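Local coordinates for protein tryptophan synthase alpha chain (Campylobacter jejuni, PDB 3THA) that probably catalyses the aldol cleavage of indoleglycerol phosphate to indole and glyceraldehyde 3-phosphate in the last step of tryptophan biosynthesis, at residues Phe7-Tyr11 / Asn199-Phe203; Ala32-Arg36 / Leu239-Met243; Gly48-Ser52 / Asn98-Ser102. All coordinates share one frame; numbering follows the deposited sequence. Where two conformers were deposited one is given.

How the interactions relate
All three contacts belong to one eight-stranded TIM barrel, but they sit on different parts of it and do not touch one another. Interaction 1, partly buried, sets the chain before strand 15-21 against the start of strand 202-205; aromatic rings and a proline fill the inner part, and an arginine grips a main-chain carbonyl toward the surface. Interaction 2 is a surface contact between helices 27-35 and 239-248, sealed by a salt bridge over apolar side chains. Interaction 3, also partly buried, packs the loop after strand 44-48 on helix 97-103, with a bridging water and no direct hydrogen bond. Interactions 1 and 3 lie on opposite sides of the chain's centre.

Interaction 1. Residues Phe7-Tyr11 / Asn199-Phe203; sequences FRKFY and NLPIF
Arg8 holds the carbonyl oxygen of Asn199 end-on with both terminal nitrogens: NH1 lies 2.9 Å and NH2 3.1 Å from Asn199 O. The oxygen sits close to the plane of the guanidinium, and the sharing costs straightness, since the NH1 bond has an N-H...O angle of 148°. Pro201 CD comes in over one face of the same guanidinium, 3.5 Å from Arg8 NH1, so the flat group is held at its edge by the carbonyl, with the proline CD over one face. NH2 also has a long, weak ion pair with Asp222, the residue whose carboxylate receives the backbone N-H of Ile202.

Pro201 meets both Phe7 and Tyr11. Its CG approaches Phe7 CB at 3.9 Å, and its CB lies 3.6 Å from Tyr11 OH, near the plane of the tyrosine ring and at its edge. Deeper in, Phe203 turns its ring edge toward the face of Tyr11 in an offset edge-to-face pair, the planes at 79° and the centroids of the Tyr11 and Phe203 rings 5.9 Å apart. Tyr11 reaches this place with CG between its backbone N and carbonyl carbon (chi1 71°), a torsion that leaves the ring directed at Pro201 and Phe203.

Phe7 touches the edge of Phe203 more loosely and meets Phe167 edge-to-face, while both Phe7 and Phe203 lie on Ile44. Here the short 3-10 segment before strand 15-21 covers the N-terminal end of the barrel, consistent with the N-terminal plug of TrpA-family TIM barrels.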
loop_
_atom_site.group_PDB
_atom_site.type_symbol
_atom_site.label_atom_id
_atom_site.label_comp_id
_atom_site.label_asym_id
_atom_site.label_seq_id
_atom_site.Cartn_x
_atom_site.Cartn_y
_atom_site.Cartn_z
ATOM N N PHE B 7 3.094 8.605 25.341
ATOM C CA PHE B 7 3.937 9.116 24.286
ATOM C C PHE B 7 4.482 10.497 24.552
ATOM O O PHE B 7 5.561 10.856 24.060
ATOM C CB PHE B 7 3.201 9.113 22.948
ATOM C CG PHE B 7 3.463 7.904 22.117
ATOM C CD1 PHE B 7 4.539 7.859 21.257
ATOM C CD2 PHE B 7 2.637 6.793 22.205
ATOM C CE1 PHE B 7 4.766 6.712 20.468
ATOM C CE2 PHE B 7 2.860 5.656 21.422
ATOM C CZ PHE B 7 3.898 5.616 20.551
ATOM N N ARG B 8 3.731 11.280 25.318
ATOM C CA ARG B 8 4.148 12.631 25.646
ATOM C C ARG B 8 5.473 12.661 26.403
ATOM O O ARG B 8 6.075 13.762 26.625
ATOM C CB ARG B 8 3.050 13.328 26.437
ATOM C CG ARG B 8 2.098 14.045 25.546
ATOM C CD ARG B 8 1.497 15.290 26.208
ATOM N NE ARG B 8 0.505 15.835 25.292
ATOM C CZ ARG B 8 -0.681 15.280 25.069
ATOM N NH1 ARG B 8 -1.054 14.164 25.705
ATOM N NH2 ARG B 8 -1.488 15.838 24.186
ATOM N N LYS B 9 5.914 11.460 26.805
ATOM C CA LYS B 9 7.216 11.272 27.489
ATOM C C LYS B 9 8.411 11.137 26.539
ATOM O O LYS B 9 9.547 10.973 26.992
ATOM C CB LYS B 9 7.163 10.084 28.467
ATOM C CG LYS B 9 6.899 10.520 29.918
ATOM C CD LYS B 9 6.074 9.500 30.706
ATOM C CE LYS B 9 5.277 10.220 31.802
ATOM N NZ LYS B 9 3.826 9.819 31.757
ATOM N N PHE B 10 8.150 11.220 25.231
ATOM C CA PHE B 10 9.148 10.928 24.215
ATOM C C PHE B 10 9.582 12.128 23.396
ATOM O O PHE B 10 10.421 11.999 22.511
ATOM C CB PHE B 10 8.653 9.798 23.306
ATOM C CG PHE B 10 8.804 8.439 23.923
ATOM C CD1 PHE B 10 7.761 7.873 24.653
ATOM C CD2 PHE B 10 10.012 7.749 23.824
ATOM C CE1 PHE B 10 7.912 6.619 25.262
ATOM C CE2 PHE B 10 10.164 6.490 24.420
ATOM C CZ PHE B 10 9.109 5.922 25.142
ATOM N N TYR B 11 9.038 13.295 23.724
ATOM C CA TYR B 11 9.300 14.517 22.971
ATOM C C TYR B 11 9.040 15.758 23.832
ATOM O O TYR B 11 8.356 15.670 24.850
ATOM C CB TYR B 11 8.455 14.522 21.678
ATOM C CG TYR B 11 6.953 14.721 21.866
ATOM C CD1 TYR B 11 6.100 13.643 22.053
ATOM C CD2 TYR B 11 6.401 16.004 21.855
ATOM C CE1 TYR B 11 4.708 13.847 22.217
ATOM C CE2 TYR B 11 5.044 16.217 22.027
ATOM C CZ TYR B 11 4.202 15.138 22.202
ATOM O OH TYR B 11 2.865 15.384 22.366
ATOM N N ASN B 199 -7.416 13.185 24.837
ATOM C CA ASN B 199 -6.267 13.924 25.333
ATOM C C ASN B 199 -4.914 13.441 24.775
ATOM O O ASN B 199 -3.866 14.055 25.051
ATOM C CB ASN B 199 -6.304 13.900 26.857
ATOM C CG ASN B 199 -7.571 14.555 27.401
ATOM O OD1 ASN B 199 -7.544 15.705 27.828
ATOM N ND2 ASN B 199 -8.703 13.834 27.335
ATOM N N LEU B 200 -4.957 12.361 23.987
ATOM C CA LEU B 200 -3.753 11.736 23.459
ATOM C C LEU B 200 -3.110 12.658 22.453
ATOM O O LEU B 200 -3.814 13.485 21.837
ATOM C CB LEU B 200 -4.091 10.439 22.735
ATOM C CG LEU B 200 -4.622 9.298 23.586
ATOM C CD1 LEU B 200 -5.348 8.368 22.651
ATOM C CD2 LEU B 200 -3.472 8.589 24.342
ATOM N N PRO B 201 -1.781 12.519 22.273
ATOM C CA PRO B 201 -1.092 13.298 21.258
ATOM C C PRO B 201 -1.580 13.041 19.816
ATOM O O PRO B 201 -2.010 11.932 19.461
ATOM C CB PRO B 201 0.373 12.918 21.452
ATOM C CG PRO B 201 0.362 11.690 22.305
ATOM C CD PRO B 201 -0.845 11.795 23.143
ATOM N N ILE B 202 -1.555 14.099 19.013
ATOM C CA ILE B 202 -1.957 14.042 17.612
ATOM C C ILE B 202 -0.735 14.336 16.750
ATOM O O ILE B 202 -0.049 15.345 16.949
ATOM C CB ILE B 202 -3.146 15.028 17.339
ATOM C CG1 ILE B 202 -4.266 14.761 18.370
ATOM C CG2 ILE B 202 -3.699 14.868 15.892
ATOM C CD1 ILE B 202 -5.266 15.867 18.557
ATOM N N PHE B 203 -0.428 13.406 15.856
ATOM C CA PHE B 203 0.701 13.470 14.930
ATOM C C PHE B 203 0.180 13.407 13.501
ATOM O O PHE B 203 -0.605 12.521 13.170
ATOM C CB PHE B 203 1.675 12.290 15.118
ATOM C CG PHE B 203 2.238 12.122 16.524
ATOM C CD1 PHE B 203 2.311 13.166 17.420
ATOM C CD2 PHE B 203 2.749 10.897 16.917
ATOM C CE1 PHE B 203 2.827 12.978 18.706
ATOM C CE2 PHE B 203 3.275 10.701 18.209
ATOM C CZ PHE B 203 3.306 11.736 19.103
#

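Interaction 2. Residues Ala32-Arg36 / Leu239-Met243; sequences AFLQR and LDIIM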
loop_
_atom_site.group_PDB
_atom_site.type_symbol
_atom_site.label_atom_id
_atom_site.label_comp_id
_atom_site.label_asym_id
_atom_site.label_seq_id
_atom_site.Cartn_x
_atom_site.Cartn_y
_atom_site.Cartn_z
ATOM N N ALA B 32 23.076 -0.216 11.807
ATOM C CA ALA B 32 23.926 0.903 12.174
ATOM C C ALA B 32 23.072 2.140 12.383
ATOM O O ALA B 32 23.345 2.940 13.268
ATOM C CB ALA B 32 25.018 1.125 11.146
ATOM N N PHE B 33 22.019 2.279 11.580
ATOM C CA PHE B 33 21.017 3.334 11.788
ATOM C C PHE B 33 20.473 3.314 13.220
ATOM O O PHE B 33 20.535 4.309 13.926
ATOM C CB PHE B 33 19.842 3.238 10.773
ATOM C CG PHE B 33 18.789 4.335 10.942
ATOM C CD1 PHE B 33 19.149 5.674 10.950
ATOM C CD2 PHE B 33 17.462 4.029 11.076
ATOM C CE1 PHE B 33 18.205 6.680 11.118
ATOM C CE2 PHE B 33 16.496 5.050 11.235
ATOM C CZ PHE B 33 16.889 6.364 11.273
ATOM N N LEU B 34 19.900 2.181 13.608
ATOM C CA LEU B 34 19.253 2.033 14.924
ATOM C C LEU B 34 20.202 2.369 16.064
ATOM O O LEU B 34 19.847 3.062 16.995
ATOM C CB LEU B 34 18.650 0.636 15.079
ATOM C CG LEU B 34 17.401 0.476 14.164
ATOM C CD1 LEU B 34 16.875 -0.971 14.058
ATOM C CD2 LEU B 34 16.292 1.402 14.602
ATOM N N GLN B 35 21.436 1.909 15.955
ATOM C CA GLN B 35 22.387 2.189 16.980
ATOM C C GLN B 35 22.652 3.677 17.101
ATOM O O GLN B 35 23.130 4.127 18.141
ATOM C CB GLN B 35 23.695 1.429 16.715
ATOM C CG GLN B 35 23.535 -0.086 16.700
ATOM C CD GLN B 35 23.404 -0.715 18.096
ATOM O OE1 GLN B 35 22.736 -0.187 19.003
ATOM N NE2 GLN B 35 24.032 -1.873 18.259
ATOM N N ARG B 36 22.367 4.449 16.059
ATOM C CA ARG B 36 22.649 5.878 16.116
ATOM C C ARG B 36 21.391 6.705 16.398
ATOM O O ARG B 36 21.388 7.929 16.371
ATOM C CB ARG B 36 23.412 6.331 14.867
ATOM C CG ARG B 36 24.947 6.086 14.934
ATOM C CD ARG B 36 25.632 6.167 13.565
ATOM N NE ARG B 36 25.783 7.555 13.140
ATOM C CZ ARG B 36 26.537 7.979 12.124
ATOM N NH1 ARG B 36 27.239 7.122 11.390
ATOM N NH2 ARG B 36 26.591 9.272 11.847
ATOM N N LEU B 239 26.158 5.953 5.762
ATOM C CA LEU B 239 25.373 6.300 6.913
ATOM C C LEU B 239 25.479 7.769 7.322
ATOM O O LEU B 239 24.521 8.322 7.827
ATOM C CB LEU B 239 25.671 5.393 8.098
ATOM C CG LEU B 239 24.303 4.890 8.539
ATOM C CD1 LEU B 239 24.467 3.630 9.334
ATOM C CD2 LEU B 239 23.497 5.906 9.333
ATOM N N ASP B 240 26.624 8.397 7.119
ATOM C CA ASP B 240 26.766 9.779 7.564
ATOM C C ASP B 240 25.906 10.724 6.723
ATOM O O ASP B 240 25.470 11.774 7.200
ATOM C CB ASP B 240 28.249 10.239 7.509
ATOM C CG ASP B 240 29.207 9.242 8.166
ATOM O OD1 ASP B 240 30.240 8.920 7.551
ATOM O OD2 ASP B 240 28.925 8.749 9.280
ATOM N N ILE B 241 25.724 10.357 5.456
ATOM C CA ILE B 241 24.911 11.109 4.506
ATOM C C ILE B 241 23.431 10.840 4.887
ATOM O O ILE B 241 22.655 11.779 5.060
ATOM C CB ILE B 241 25.234 10.721 3.003
ATOM C CG1 ILE B 241 26.693 10.958 2.661
ATOM C CG2 ILE B 241 24.420 11.527 2.018
ATOM C CD1 ILE B 241 27.069 10.618 1.199
ATOM N N ILE B 242 23.055 9.575 5.069
ATOM C CA ILE B 242 21.681 9.275 5.492
ATOM C C ILE B 242 21.329 10.089 6.704
ATOM O O ILE B 242 20.295 10.715 6.762
ATOM C CB ILE B 242 21.460 7.821 5.870
ATOM C CG1 ILE B 242 21.757 6.917 4.677
ATOM C CG2 ILE B 242 20.034 7.633 6.306
ATOM C CD1 ILE B 242 21.741 5.438 5.031
HETATM N N MSE B 243 22.214 10.070 7.673
HETATM C CA MSE B 243 22.098 10.859 8.883
HETATM C C MSE B 243 21.996 12.383 8.625
HETATM O O MSE B 243 21.130 13.049 9.186
HETATM C CB MSE B 243 23.325 10.557 9.740
HETATM C CG MSE B 243 23.095 10.483 11.204
HETATM SE SE MSE B 243 22.066 8.907 11.690
HETATM C CE MSE B 243 22.290 9.251 13.614
#
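The last turn of helix 27-35 faces the first turn of helix 239-248, with the backbones nearest at Phe33 and Leu239, whose CA atoms are 7.2 Å apart. In this TIM barrel the two helices follow the first and the eighth strand, neighbours in the closed sheet, so their contact joins the beginning and end of the helical outer layer.

Leu239 points its CD1 at the turn of Phe33, 3.6 Å from Phe33 N. Met243, a selenomethionine in this crystal, runs out from the next turn of the same helix; its selenium approaches the edge of the Phe33 ring, SE lying 4.4 Å from Phe33 CD1. The Phe33 side chain also touches Leu45 of strand 44-48, and its ring makes an edge-to-face pair with Phe234.

Arg36, just past the end of its helix, stretches over this apolar layer. A bend at chi3 (76°) in an otherwise extended chain carries the guanidinium past Leu239, whose CB is 4.0 Å from Arg36 NH1, and on to Asp240. There Arg36 NH1 forms a salt bridge with Asp240 OD2 at 3.2 Å, with a fairly straight N-H...O angle of 163°. The carboxylate oxygen lies in the guanidinium plane, yet the two flat groups are turned 43° apart, and the bond runs from NH1. Asp240 stands in the first helical turn, where its negative charge would probably suit the helix dipole. Under the arginine the packing is tight: Met243 CE lies 3.4 Å from Arg36 CB and 3.2 Å from Arg36 O.

Interaction 3. Residues Gly48-Ser52 / Asn98-Ser102; sequences GVAYS and NLIFS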
loop_
_atom_site.group_PDB
_atom_site.type_symbol
_atom_site.label_atom_id
_atom_site.label_comp_id
_atom_site.label_asym_id
_atom_site.label_seq_id
_atom_site.Cartn_x
_atom_site.Cartn_y
_atom_site.Cartn_z
ATOM N N GLY B 48 8.988 -0.147 9.299
ATOM C CA GLY B 48 8.303 -0.914 8.299
ATOM C C GLY B 48 9.004 -2.234 8.128
ATOM O O GLY B 48 10.233 -2.270 7.938
ATOM N N VAL B 49 8.277 -3.342 8.201
ATOM C CA VAL B 49 8.923 -4.563 7.769
ATOM C C VAL B 49 8.435 -4.865 6.357
ATOM O O VAL B 49 7.721 -4.020 5.747
ATOM C CB VAL B 49 8.782 -5.726 8.741
ATOM C CG1 VAL B 49 9.725 -6.861 8.339
ATOM C CG2 VAL B 49 9.125 -5.273 10.185
ATOM N N ALA B 50 8.893 -5.993 5.791
ATOM C CA ALA B 50 8.294 -6.546 4.546
ATOM C C ALA B 50 7.985 -8.068 4.729
ATOM O O ALA B 50 8.836 -8.795 5.222
ATOM C CB ALA B 50 9.213 -6.284 3.362
ATOM N N TYR B 51 6.763 -8.527 4.415
ATOM C CA TYR B 51 6.451 -9.983 4.503
ATOM C C TYR B 51 6.189 -10.583 3.127
ATOM O O TYR B 51 6.847 -11.554 2.749
ATOM C CB TYR B 51 5.293 -10.324 5.478
ATOM C CG TYR B 51 4.817 -11.777 5.376
ATOM C CD1 TYR B 51 3.566 -12.074 4.855
ATOM C CD2 TYR B 51 5.652 -12.855 5.747
ATOM C CE1 TYR B 51 3.108 -13.391 4.725
ATOM C CE2 TYR B 51 5.212 -14.191 5.614
ATOM C CZ TYR B 51 3.924 -14.447 5.103
ATOM O OH TYR B 51 3.433 -15.736 4.949
ATOM N N SER B 52 5.207 -10.010 2.425
ATOM C CA SER B 52 4.933 -10.346 1.030
ATOM C C SER B 52 5.264 -9.144 0.150
ATOM O O SER B 52 4.959 -7.996 0.501
ATOM C CB SER B 52 3.468 -10.768 0.836
ATOM O OG SER B 52 3.262 -12.131 1.183
ATOM N N ASN B 98 -0.913 -9.157 7.227
ATOM C CA ASN B 98 -0.503 -10.445 6.715
ATOM C C ASN B 98 0.757 -10.954 7.415
ATOM O O ASN B 98 0.920 -12.152 7.603
ATOM C CB ASN B 98 -0.325 -10.428 5.199
ATOM C CG ASN B 98 0.731 -9.399 4.708
ATOM O OD1 ASN B 98 1.692 -9.040 5.403
ATOM N ND2 ASN B 98 0.541 -8.934 3.499
ATOM N N LEU B 99 1.658 -10.049 7.780
ATOM C CA LEU B 99 2.848 -10.421 8.478
ATOM C C LEU B 99 2.459 -10.977 9.863
ATOM O O LEU B 99 3.024 -11.984 10.339
ATOM C CB LEU B 99 3.746 -9.203 8.627
ATOM C CG LEU B 99 5.189 -9.523 9.026
ATOM C CD1 LEU B 99 6.103 -8.396 8.648
ATOM C CD2 LEU B 99 5.316 -9.762 10.471
ATOM N N ILE B 100 1.501 -10.306 10.504
ATOM C CA ILE B 100 1.100 -10.602 11.874
ATOM C C ILE B 100 0.362 -11.929 11.898
ATOM O O ILE B 100 0.784 -12.863 12.580
ATOM C CB ILE B 100 0.280 -9.434 12.494
ATOM C CG1 ILE B 100 1.135 -8.140 12.519
ATOM C CG2 ILE B 100 -0.270 -9.796 13.892
ATOM C CD1 ILE B 100 0.547 -6.976 13.342
ATOM N N PHE B 101 -0.712 -12.022 11.128
ATOM C CA PHE B 101 -1.400 -13.281 10.895
ATOM C C PHE B 101 -0.540 -14.544 10.727
ATOM O O PHE B 101 -0.835 -15.584 11.316
ATOM C CB PHE B 101 -2.298 -13.143 9.680
ATOM C CG PHE B 101 -3.258 -14.270 9.511
ATOM C CD1 PHE B 101 -2.883 -15.419 8.800
ATOM C CD2 PHE B 101 -4.536 -14.185 10.062
ATOM C CE1 PHE B 101 -3.770 -16.482 8.651
ATOM C CE2 PHE B 101 -5.452 -15.221 9.909
ATOM C CZ PHE B 101 -5.067 -16.388 9.200
ATOM N N SER B 102 0.481 -14.444 9.894
ATOM C CA SER B 102 1.438 -15.523 9.603
ATOM C C SER B 102 2.279 -15.953 10.812
ATOM O O SER B 102 2.534 -17.144 11.029
ATOM C CB SER B 102 2.404 -15.053 8.500
ATOM O OG SER B 102 3.692 -15.646 8.652
HETATM O O HOH W 1 4.008 -7.398 4.406
#
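Tyr51 and Val49 supply the apolar side of this contact, and Leu99 receives them both. Leu99 CG lies 3.6 Å from Tyr51 CB, and Leu99 CD1 reaches on to Val49 CB at 3.8 Å, the valine and leucine side chains crossing at about a right angle. Leu99 spans the two residues because its CG stands trans to the main-chain nitrogen (chi1 -165°), directing CD1 to the loop. Val49 also touches Val78, and Leu99 touches Ile75, both of helix 75-83.

The ring of Tyr51 extends along the helix from Asn98 to Ser102, one turn further on. Asn98 OD1 comes to the edge of the ring, 3.6 Å from Tyr51 CD1, with the amide plane turned 54° from that of the ring. At the far end Ser102 meets the ring obliquely: its CB is 3.8 Å from Tyr51 CZ, and its OG is 3.7 Å from Tyr51 CE2.

In TIM-barrel terms, this is the loop leaving the C-terminal end of the second strand, packed on a short helix that follows the third. The same loop goes on to Asp57, a predicted proton acceptor, while Glu46, the other, lies on strand 44-48 just before it.

Polar bridging falls to one water. The water accepts from Tyr51 N at 3.0 Å and donates to Asn98 OD1, also at 3.0 Å, tying loop backbone to helix side chain. The other end of the amide serves a subunit contact: Asn98 ND2 donates a hydrogen bond to Glu124 O of the second subunit.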